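Local coordinates for uncharacterized protein (Parabacteroides distasonis, PDB 4Q34), which is an uncharacterised member of the alpha/beta hydrolase family that probably acts as an esterase, at residues 86-89 with 90-93; 233-236 with 237-240; 260-263 with 264-267. One frame throughout, in Å; residues are numbered along the deposited sequence. Where two conformers were deposited one is given.

Interaction 1: residues 86-89 with 90-93; sequences VDQP and RRGN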
ATOM      1  N   VAL A  86       0.131  -0.080  -8.871  1.00 16.70           N
ATOM      2  CA  VAL A  86       1.295   0.687  -8.484  1.00 15.40           C
ATOM      3  C   VAL A  86       0.896   1.818  -7.532  1.00 14.59           C
ATOM      4  O   VAL A  86      -0.168   2.445  -7.723  1.00 16.45           O
ATOM      5  CB  VAL A  86       1.998   1.267  -9.756  1.00 16.21           C
ATOM      6  CG1 VAL A  86       3.246   2.050  -9.361  1.00 16.18           C
ATOM      7  CG2 VAL A  86       2.316   0.146 -10.781  1.00 18.07           C
ATOM      8  N   ASP A  87       1.749   2.072  -6.528  1.00 14.76           N
ATOM      9  CA  ASP A  87       1.802   3.336  -5.814  1.00 15.49           C
ATOM     10  C   ASP A  87       3.070   4.052  -6.323  1.00 16.12           C
ATOM     11  O   ASP A  87       4.200   3.563  -6.179  1.00 15.79           O
ATOM     12  CB  ASP A  87       1.909   3.138  -4.343  1.00 15.30           C
ATOM     13  CG  ASP A  87       0.748   2.346  -3.769  1.00 19.37           C
ATOM     14  OD1 ASP A  87      -0.426   2.490  -4.178  1.00 16.92           O
ATOM     15  OD2 ASP A  87       1.024   1.573  -2.811  1.00 25.02           O
ATOM     16  N   GLN A  88       2.853   5.173  -6.995  1.00 16.14           N
ATOM     17  CA  GLN A  88       3.900   5.899  -7.640  1.00 14.67           C
ATOM     18  C   GLN A  88       4.809   6.482  -6.578  1.00 13.42           C
ATOM     19  O   GLN A  88       4.439   6.535  -5.415  1.00 14.42           O
ATOM     20  CB  GLN A  88       3.322   6.985  -8.565  1.00 15.65           C
ATOM     21  CG  GLN A  88       2.963   8.277  -7.847  1.00 16.39           C
ATOM     22  CD  GLN A  88       2.185   9.289  -8.646  1.00 17.12           C
ATOM     23  OE1 GLN A  88       1.892   9.127  -9.843  1.00 19.20           O
ATOM     24  NE2 GLN A  88       1.835  10.394  -7.957  1.00 19.31           N
ATOM     25  N   PRO A  89       6.038   6.871  -6.971  1.00 14.86           N
ATOM     26  CA  PRO A  89       6.980   7.552  -6.050  1.00 15.98           C
ATOM     27  C   PRO A  89       6.288   8.595  -5.184  1.00 16.99           C
ATOM     28  O   PRO A  89       5.479   9.388  -5.671  1.00 16.87           O
ATOM     29  CB  PRO A  89       7.970   8.202  -7.006  1.00 15.91           C
ATOM     30  CG  PRO A  89       7.996   7.274  -8.162  1.00 16.38           C
ATOM     31  CD  PRO A  89       6.514   6.991  -8.349  1.00 15.42           C
ATOM     32  N   ARG A  90       6.663   8.591  -3.908  1.00 15.51           N
ATOM     33  CA  ARG A  90       6.210   9.559  -2.894  1.00 17.54           C
ATOM     34  C   ARG A  90       4.752   9.415  -2.473  1.00 17.92           C
ATOM     35  O   ARG A  90       4.214  10.313  -1.871  1.00 20.11           O
ATOM     36  CB  ARG A  90       6.474  10.995  -3.360  1.00 18.04           C
ATOM     37  CG  ARG A  90       7.903  11.196  -3.804  1.00 19.18           C
ATOM     38  CD  ARG A  90       8.135  12.541  -4.495  1.00 18.86           C
ATOM     39  NE  ARG A  90       9.547  12.669  -4.846  1.00 18.89           N
ATOM     40  CZ  ARG A  90      10.072  13.640  -5.603  1.00 22.03           C
ATOM     41  NH1 ARG A  90       9.295  14.603  -6.112  1.00 21.18           N
ATOM     42  NH2 ARG A  90      11.392  13.662  -5.826  1.00 20.12           N
ATOM     43  N   ARG A  91       4.125   8.293  -2.812  1.00 15.86           N
ATOM     44  CA  ARG A  91       2.712   8.071  -2.547  1.00 16.17           C
ATOM     45  C   ARG A  91       2.474   6.738  -1.822  1.00 16.06           C
ATOM     46  O   ARG A  91       2.944   5.652  -2.257  1.00 15.30           O
ATOM     47  CB  ARG A  91       1.935   8.096  -3.847  1.00 16.47           C
ATOM     48  CG  ARG A  91       0.439   8.240  -3.677  1.00 15.95           C
ATOM     49  CD  ARG A  91       0.001   9.625  -3.192  1.00 15.81           C
ATOM     50  NE  ARG A  91       0.325  10.722  -4.104  1.00 17.45           N
ATOM     51  CZ  ARG A  91      -0.280  10.999  -5.265  1.00 16.47           C
ATOM     52  NH1 ARG A  91      -1.253  10.222  -5.780  1.00 17.19           N
ATOM     53  NH2 ARG A  91       0.128  12.053  -5.963  1.00 17.52           N
ATOM     54  N   GLY A  92       1.705   6.777  -0.750  1.00 15.09           N
ATOM     55  CA  GLY A  92       1.265   5.538  -0.066  1.00 14.91           C
ATOM     56  C   GLY A  92       2.433   4.677   0.396  1.00 14.04           C
ATOM     57  O   GLY A  92       3.306   5.180   1.055  1.00 16.03           O
ATOM     58  N   ASN A  93       2.437   3.389   0.001  1.00 13.63           N
ATOM     59  CA  ASN A  93       3.522   2.471   0.360  1.00 15.91           C
ATOM     60  C   ASN A  93       4.887   2.889  -0.207  1.00 15.95           C
ATOM     61  O   ASN A  93       5.934   2.416   0.255  1.00 17.68           O
ATOM     62  CB  ASN A  93       3.189   1.084  -0.152  1.00 16.34           C
ATOM     63  CG  ASN A  93       2.045   0.418   0.614  1.00 15.50           C
ATOM     64  OD1 ASN A  93       1.663   0.831   1.696  1.00 16.38           O
ATOM     65  ND2 ASN A  93       1.526  -0.670   0.045  1.00 16.48           N
TER

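Interaction 2: residues 233-236 with 237-240; sequences VFME and YTKV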
ATOM      1  N   VAL A 233       9.016  14.636 -30.938  1.00 21.52           N
ATOM      2  CA  VAL A 233       8.475  14.108 -29.704  1.00 19.73           C
ATOM      3  C   VAL A 233       6.953  13.897 -29.861  1.00 19.54           C
ATOM      4  O   VAL A 233       6.426  12.853 -29.488  1.00 19.63           O
ATOM      5  CB  VAL A 233       8.824  15.021 -28.522  1.00 21.18           C
ATOM      6  CG1 VAL A 233       8.133  14.562 -27.268  1.00 21.13           C
ATOM      7  CG2 VAL A 233      10.336  15.023 -28.319  1.00 23.36           C
ATOM      8  N   PHE A 234       6.291  14.881 -30.439  1.00 19.46           N
ATOM      9  CA  PHE A 234       4.848  14.753 -30.727  1.00 19.69           C
ATOM     10  C   PHE A 234       4.581  13.502 -31.545  1.00 20.80           C
ATOM     11  O   PHE A 234       3.627  12.777 -31.250  1.00 20.95           O
ATOM     12  CB  PHE A 234       4.338  15.991 -31.442  1.00 19.18           C
ATOM     13  CG  PHE A 234       2.844  15.972 -31.705  1.00 19.69           C
ATOM     14  CD1 PHE A 234       1.951  16.054 -30.638  1.00 19.55           C
ATOM     15  CD2 PHE A 234       2.348  15.878 -33.006  1.00 21.89           C
ATOM     16  CE1 PHE A 234       0.590  16.069 -30.853  1.00 20.56           C
ATOM     17  CE2 PHE A 234       0.957  15.878 -33.231  1.00 21.91           C
ATOM     18  CZ  PHE A 234       0.103  15.977 -32.152  1.00 21.43           C
HETATM   19  N   MSE A 235       5.447  13.218 -32.526  1.00 20.34           N
HETATM   20  CA  MSE A 235       5.259  12.029 -33.381  1.00 24.18           C
HETATM   21  C   MSE A 235       5.334  10.735 -32.614  1.00 22.96           C
HETATM   22  O   MSE A 235       4.819   9.706 -33.079  1.00 20.50           O
HETATM   23  CB  MSE A 235       6.263  11.961 -34.546  1.00 25.76           C
HETATM   24  CG  MSE A 235       6.105  13.120 -35.513  1.00 35.10           C
HETATM   25 SE   MSE A 235       4.369  13.101 -36.496  0.75 52.15          SE
HETATM   26  CE  MSE A 235       4.525  11.253 -37.199  1.00 43.89           C
ATOM     27  N   GLU A 236       5.983  10.727 -31.445  1.00 22.70           N
ATOM     28  CA  GLU A 236       6.029   9.494 -30.650  1.00 23.49           C
ATOM     29  C   GLU A 236       4.645   9.026 -30.227  1.00 21.76           C
ATOM     30  O   GLU A 236       4.427   7.826 -30.116  1.00 22.81           O
ATOM     31  CB  GLU A 236       6.976   9.578 -29.423  1.00 25.85           C
ATOM     32  CG  GLU A 236       8.363  10.168 -29.659  1.00 36.88           C
ATOM     33  CD  GLU A 236       9.340   9.279 -30.398  1.00 46.69           C
ATOM     34  OE1 GLU A 236       8.958   8.139 -30.772  1.00 41.86           O
ATOM     35  OE2 GLU A 236      10.502   9.747 -30.600  1.00 53.71           O
ATOM     36  N   TYR A 237       3.660   9.942 -30.098  1.00 18.11           N
ATOM     37  CA  TYR A 237       2.328   9.577 -29.659  1.00 18.29           C
ATOM     38  C   TYR A 237       1.467   8.969 -30.789  1.00 19.18           C
ATOM     39  O   TYR A 237       0.318   8.632 -30.559  1.00 23.04           O
ATOM     40  CB  TYR A 237       1.624  10.790 -29.022  1.00 19.03           C
ATOM     41  CG  TYR A 237       2.432  11.259 -27.819  1.00 17.63           C
ATOM     42  CD1 TYR A 237       2.336  10.601 -26.618  1.00 16.92           C
ATOM     43  CD2 TYR A 237       3.283  12.345 -27.897  1.00 21.43           C
ATOM     44  CE1 TYR A 237       3.127  10.957 -25.521  1.00 18.98           C
ATOM     45  CE2 TYR A 237       4.047  12.724 -26.816  1.00 19.63           C
ATOM     46  CZ  TYR A 237       3.972  12.032 -25.632  1.00 19.35           C
ATOM     47  OH  TYR A 237       4.729  12.453 -24.539  1.00 21.75           O
ATOM     48  N   THR A 238       2.042   8.879 -32.002  1.00 19.95           N
ATOM     49  CA  THR A 238       1.397   8.238 -33.126  1.00 19.35           C
ATOM     50  C   THR A 238       1.719   6.768 -33.179  1.00 20.98           C
ATOM     51  O   THR A 238       1.191   6.089 -34.050  1.00 22.92           O
ATOM     52  CB  THR A 238       1.784   8.836 -34.510  1.00 21.07           C
ATOM     53  OG1 THR A 238       3.159   8.529 -34.833  1.00 19.14           O
ATOM     54  CG2 THR A 238       1.522  10.350 -34.578  1.00 19.61           C
ATOM     55  N   LYS A 239       2.633   6.305 -32.332  1.00 20.09           N
ATOM     56  CA  LYS A 239       3.275   5.005 -32.541  1.00 22.90           C
ATOM     57  C   LYS A 239       2.617   3.836 -31.793  1.00 23.22           C
ATOM     58  O   LYS A 239       2.967   2.697 -32.052  1.00 21.44           O
ATOM     59  CB  LYS A 239       4.756   5.118 -32.159  1.00 22.68           C
ATOM     60  CG  LYS A 239       5.535   5.994 -33.161  1.00 25.94           C
ATOM     61  CD  LYS A 239       6.981   6.155 -32.744  1.00 35.59           C
ATOM     62  CE  LYS A 239       7.678   7.193 -33.612  1.00 41.78           C
ATOM     63  NZ  LYS A 239       9.117   7.281 -33.262  1.00 40.69           N
ATOM     64  N   VAL A 240       1.680   4.116 -30.892  1.00 20.47           N
ATOM     65  CA  VAL A 240       0.936   3.070 -30.170  1.00 19.32           C
ATOM     66  C   VAL A 240      -0.522   3.459 -30.131  1.00 18.93           C
ATOM     67  O   VAL A 240      -0.871   4.660 -30.138  1.00 19.28           O
ATOM     68  CB  VAL A 240       1.425   2.882 -28.721  1.00 19.66           C
ATOM     69  CG1 VAL A 240       2.893   2.530 -28.709  1.00 22.15           C
ATOM     70  CG2 VAL A 240       1.171   4.134 -27.889  1.00 19.88           C
TER
HETATM   71  O   HOH W   1       9.806  10.621 -33.701  1.00 38.14           O

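Interaction 3: residues 260-263 with 264-267; sequences YEWT and RRLR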
ATOM      1  N   TYR A 260     -15.923  22.196 -14.688  1.00 22.78           N
ATOM      2  CA  TYR A 260     -15.840  22.611 -16.093  1.00 24.64           C
ATOM      3  C   TYR A 260     -14.497  22.282 -16.709  1.00 24.49           C
ATOM      4  O   TYR A 260     -14.412  22.022 -17.891  1.00 26.46           O
ATOM      5  CB  TYR A 260     -16.215  24.093 -16.287  1.00 22.89           C
ATOM      6  CG  TYR A 260     -16.374  24.475 -17.738  1.00 24.69           C
ATOM      7  CD1 TYR A 260     -17.483  24.059 -18.467  1.00 25.38           C
ATOM      8  CD2 TYR A 260     -15.398  25.191 -18.396  1.00 30.51           C
ATOM      9  CE1 TYR A 260     -17.624  24.361 -19.801  1.00 28.61           C
ATOM     10  CE2 TYR A 260     -15.535  25.512 -19.740  1.00 33.25           C
ATOM     11  CZ  TYR A 260     -16.658  25.089 -20.434  1.00 31.91           C
ATOM     12  OH  TYR A 260     -16.804  25.392 -21.768  1.00 35.46           O
ATOM     13  N   GLU A 261     -13.457  22.214 -15.899  1.00 25.04           N
ATOM     14  CA  GLU A 261     -12.165  21.798 -16.406  1.00 26.38           C
ATOM     15  C   GLU A 261     -12.263  20.472 -17.126  1.00 23.63           C
ATOM     16  O   GLU A 261     -11.545  20.279 -18.091  1.00 24.21           O
ATOM     17  CB  GLU A 261     -11.141  21.702 -15.294  1.00 31.15           C
ATOM     18  CG  GLU A 261     -10.722  23.077 -14.822  1.00 34.80           C
ATOM     19  CD  GLU A 261      -9.490  23.081 -13.927  1.00 42.43           C
ATOM     20  OE1 GLU A 261      -9.017  21.992 -13.512  1.00 45.38           O
ATOM     21  OE2 GLU A 261      -8.995  24.195 -13.653  1.00 45.21           O
ATOM     22  N   TRP A 262     -13.142  19.572 -16.670  1.00 21.95           N
ATOM     23  CA  TRP A 262     -13.307  18.273 -17.330  1.00 22.52           C
ATOM     24  C   TRP A 262     -13.970  18.430 -18.696  1.00 23.42           C
ATOM     25  O   TRP A 262     -13.618  17.774 -19.645  1.00 22.14           O
ATOM     26  CB  TRP A 262     -14.055  17.255 -16.444  1.00 22.57           C
ATOM     27  CG  TRP A 262     -13.385  17.048 -15.147  1.00 20.98           C
ATOM     28  CD1 TRP A 262     -13.856  17.390 -13.900  1.00 23.20           C
ATOM     29  CD2 TRP A 262     -12.092  16.454 -14.942  1.00 23.06           C
ATOM     30  NE1 TRP A 262     -12.936  17.047 -12.939  1.00 22.79           N
ATOM     31  CE2 TRP A 262     -11.849  16.459 -13.549  1.00 24.29           C
ATOM     32  CE3 TRP A 262     -11.118  15.915 -15.801  1.00 25.19           C
ATOM     33  CZ2 TRP A 262     -10.652  15.992 -12.997  1.00 24.71           C
ATOM     34  CZ3 TRP A 262      -9.924  15.396 -15.232  1.00 25.17           C
ATOM     35  CH2 TRP A 262      -9.716  15.442 -13.850  1.00 23.94           C
ATOM     36  N   THR A 263     -14.954  19.306 -18.803  1.00 20.72           N
ATOM     37  CA  THR A 263     -15.487  19.636 -20.114  1.00 23.21           C
ATOM     38  C   THR A 263     -14.446  20.128 -21.091  1.00 21.88           C
ATOM     39  O   THR A 263     -14.463  19.733 -22.255  1.00 22.99           O
ATOM     40  CB  THR A 263     -16.562  20.742 -19.970  1.00 22.88           C
ATOM     41  OG1 THR A 263     -17.485  20.321 -18.958  1.00 24.88           O
ATOM     42  CG2 THR A 263     -17.285  20.967 -21.249  1.00 24.78           C
ATOM     43  N   ARG A 264     -13.595  21.045 -20.632  1.00 24.19           N
ATOM     44  CA  ARG A 264     -12.499  21.575 -21.463  1.00 24.66           C
ATOM     45  C   ARG A 264     -11.541  20.465 -21.876  1.00 24.13           C
ATOM     46  O   ARG A 264     -11.043  20.468 -23.019  1.00 22.34           O
ATOM     47  CB  ARG A 264     -11.662  22.630 -20.727  1.00 29.67           C
ATOM     48  CG  ARG A 264     -12.445  23.717 -20.008  1.00 39.28           C
ATOM     49  CD  ARG A 264     -11.478  24.729 -19.395  1.00 50.32           C
ATOM     50  NE  ARG A 264     -11.384  25.897 -20.243  1.00 61.95           N
ATOM     51  CZ  ARG A 264     -12.040  27.034 -20.045  1.00 60.37           C
ATOM     52  NH1 ARG A 264     -12.821  27.205 -18.983  1.00 70.19           N
ATOM     53  NH2 ARG A 264     -11.898  28.014 -20.915  1.00 66.82           N
ATOM     54  N   ARG A 265     -11.307  19.518 -20.965  1.00 22.98           N
ATOM     55  CA  ARG A 265     -10.387  18.403 -21.231  1.00 21.86           C
ATOM     56  C   ARG A 265     -10.924  17.455 -22.302  1.00 22.16           C
ATOM     57  O   ARG A 265     -10.178  17.040 -23.191  1.00 20.97           O
ATOM     58  CB  ARG A 265     -10.035  17.671 -19.941  1.00 21.59           C
ATOM     59  CG  ARG A 265      -9.008  18.505 -19.194  1.00 21.41           C
ATOM     60  CD  ARG A 265      -8.884  18.071 -17.759  1.00 21.98           C
ATOM     61  NE  ARG A 265      -7.765  18.785 -17.177  1.00 22.86           N
ATOM     62  CZ  ARG A 265      -7.495  18.809 -15.892  1.00 28.49           C
ATOM     63  NH1 ARG A 265      -8.278  18.195 -15.016  1.00 31.55           N
ATOM     64  NH2 ARG A 265      -6.422  19.480 -15.498  1.00 38.53           N
ATOM     65  N   LEU A 266     -12.227  17.159 -22.259  1.00 21.81           N
ATOM     66  CA  LEU A 266     -12.844  16.355 -23.301  1.00 22.49           C
ATOM     67  C   LEU A 266     -12.611  17.008 -24.656  1.00 22.36           C
ATOM     68  O   LEU A 266     -12.125  16.357 -25.580  1.00 23.14           O
ATOM     69  CB  LEU A 266     -14.334  16.127 -23.031  1.00 23.17           C
ATOM     70  CG  LEU A 266     -15.080  15.370 -24.127  1.00 23.25           C
ATOM     71  CD1 LEU A 266     -14.421  14.057 -24.459  1.00 24.44           C
ATOM     72  CD2 LEU A 266     -16.558  15.183 -23.780  1.00 24.52           C
ATOM     73  N   ARG A 267     -12.915  18.303 -24.745  1.00 22.90           N
ATOM     74  CA  ARG A 267     -12.778  19.077 -25.978  0.50 23.93           C
ATOM     75  C   ARG A 267     -11.329  19.018 -26.469  1.00 24.29           C
ATOM     76  O   ARG A 267     -11.060  18.787 -27.636  1.00 26.42           O
ATOM     77  CB  ARG A 267     -13.214  20.532 -25.717  0.50 27.23           C
ATOM     78  CG  ARG A 267     -13.187  21.473 -26.911  0.50 28.62           C
ATOM     79  CD  ARG A 267     -13.293  22.944 -26.464  0.50 32.22           C
ATOM     80  NE  ARG A 267     -14.126  23.113 -25.279  0.50 32.96           N
ATOM     81  CZ  ARG A 267     -14.103  24.183 -24.491  0.50 36.73           C
ATOM     82  NH1 ARG A 267     -13.281  25.183 -24.750  0.50 42.92           N
ATOM     83  NH2 ARG A 267     -14.903  24.248 -23.444  0.50 36.39           N
TER

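Interaction 1: residues 86-89 with 90-93
Arg-91 NH1, at the end of a guanidinium that has the amide of Gln-88 over one face, is gripped by two backbone carbonyl oxygens, those of Gly-54 and Gln-57, while NH2 of the same group is hydrogen-bonded to Thr-147. Against this fixed cation the Gln-88 side chain runs alongside in the same direction, and its NE2 sits 3.0 Å above the guanidinium plane, near the rim. NE2 comes within 3.1 Å of Arg-91 NH2, but both are donors and no hydrogen bond joins them; the planes stand 62° apart, so the amide meets the guanidinium face with its NE2 end and is not stacked flat on it. Bends at chi2 (71°) and chi3 curl the Arg-91 chain so that its guanidinium comes under Gln-88 NE2.

The backbone beneath makes a type II beta turn from Gln-88 to Arg-91, with Pro-89 and Arg-90 at its corners and Arg-90 in the positive-phi position. Its closing bond, Arg-91 N to Gln-88 O at 3.2 Å, is weak, the N-H...O angle being 132°. Arg-90 leads away from the turn, its guanidinium held by salt bridges to Asp-32 and Glu-99 and by the carbonyl of Thr-150.

On the strand side, Asp-87 CB lies 3.4 Å from Arg-91 O, and its OD2 approaches Asn-93 CB at 3.5 Å. The other carboxylate oxygen, OD1, accepts from Ser-59 N, and Asn-93 OD1 reaches across the dimer to the backbone N of Asn-93 of the second subunit. The bend that leaves strand 83-87 is thus closed by only one weak bond of its own. Its buried arginines take their firm polar partners from neighbouring parts of the chain, and this probably fixes the turn against the rest of the fold more than its internal bonding does.

Interaction 2: residues 233-236 with 237-240
Lys-239 runs back over the turn toward Glu-236, its chain extended beyond CG. CB rests 3.4 Å from Glu-236 O, and CG lies over the same oxygen and that of Met-235. CD and CE then pass along the carboxylate, CE reaching Glu-236 OE1 at 3.3 Å. At the tip, NZ closes a salt bridge to Glu-236 OE1 of 2.6 Å, arriving from above the carboxylate plane, 42° out of it. Glu-236 meets it halfway by bending at chi2 (-74°), which lays the two side chains side by side. A water bonded weakly to both NZ and Glu-236 OE2 spans the pair.

The carbonyl oxygen of Met-235, a selenomethionine, accepts from two donors. Thr-238 OG1 donates to Met-235 O at 2.7 Å in the carbonyl plane, whereas Thr-238 N, 3.1 Å from Met-235 O, comes from well above that plane. Tyr-237 brings the edge of its ring, at CD2, to within 3.4 Å of Phe-234 O; its hydroxyl is hydrogen-bonded to the carbonyl of Trp-183, and Leu-276 of helix 257-277 touches its side chain.

The amides of Tyr-237, Thr-238 and Lys-239 each bond to the carbonyl three residues earlier. Such a run of bonds is characteristic of successive 3-10-type turns, which here lead the chain from helix 231-234 toward strand 242-246 of the central alpha/beta hydrolase sheet.

Interaction 3: residues 260-263 with 264-267
Two successive turns of helix 257-277, the helix of the beta-alpha-beta crossover between the parallel strands 242-246 and 283-287, bring Tyr-260 against Arg-264 and Trp-262 against Arg-265. Regular bonds to the carbonyl four residues back carry the backbone, among them Arg-264 N to Tyr-260 O at 3.0 Å and Leu-266 N to Trp-262 O, also at 3.0 Å.

On the more exposed flank the Tyr-260 ring turns its edge to one face of the Arg-264 guanidinium, the planes 87° apart. Arg-264 NH1 lies 3.3 Å from Tyr-260 CE2, near the plane of the ring, and the aliphatic CG of the arginine packs 3.6 Å from that same carbon. The bend of the arginine at chi3 (100°) turns its guanidinium across the ring edge, and the group also makes a cation-pi contact with Phe-217. With an alanine at Arg-264 the edge of Tyr-260 would probably lose the flat group packed against it, and Phe-217 would be left without its cation.

On the buried flank opposite charges come near each other. Glu-261 and Arg-265 run side by side, but Glu-261 OE1 stays 4.1 Å from Arg-265 NH2 and well out of the guanidinium plane, so only their charges attract. Arg-115 takes the salt bridge of Glu-261 and offers its carbonyl to Trp-262 NE1, which would limit rotation of the indole, while Arg-265 pairs with Glu-225.

Over the indole, Arg-265 forms an off-centre cation-pi contact, its CZ 4.7 Å from the centroid of the six-membered ring of Trp-262. Its extended chain passes the ring with CD 3.7 Å from Trp-262 CE3 and places NH1 3.2 Å above the indole face, toward the rim.

The three contacts follow one another along the chain and do not touch; interactions 1 and 3, with centres about 27 Å apart, lie on opposite sides of the chain's centre. Interaction 1 is wholly buried at the end of a sheet strand and in contact with the second subunit, and its charged groups find their partners elsewhere in the protein. Interaction 2 lies farthest from that centre, where a solvent-side salt bridge and short-range backbone bonds prevail. Interaction 3 combines both settings, with an arginine packed on an aromatic ring at each of two flanks of one helix. That helix, 257-277, also links the last two: farther along, its Leu-276 packs on Tyr-237 and Thr-238.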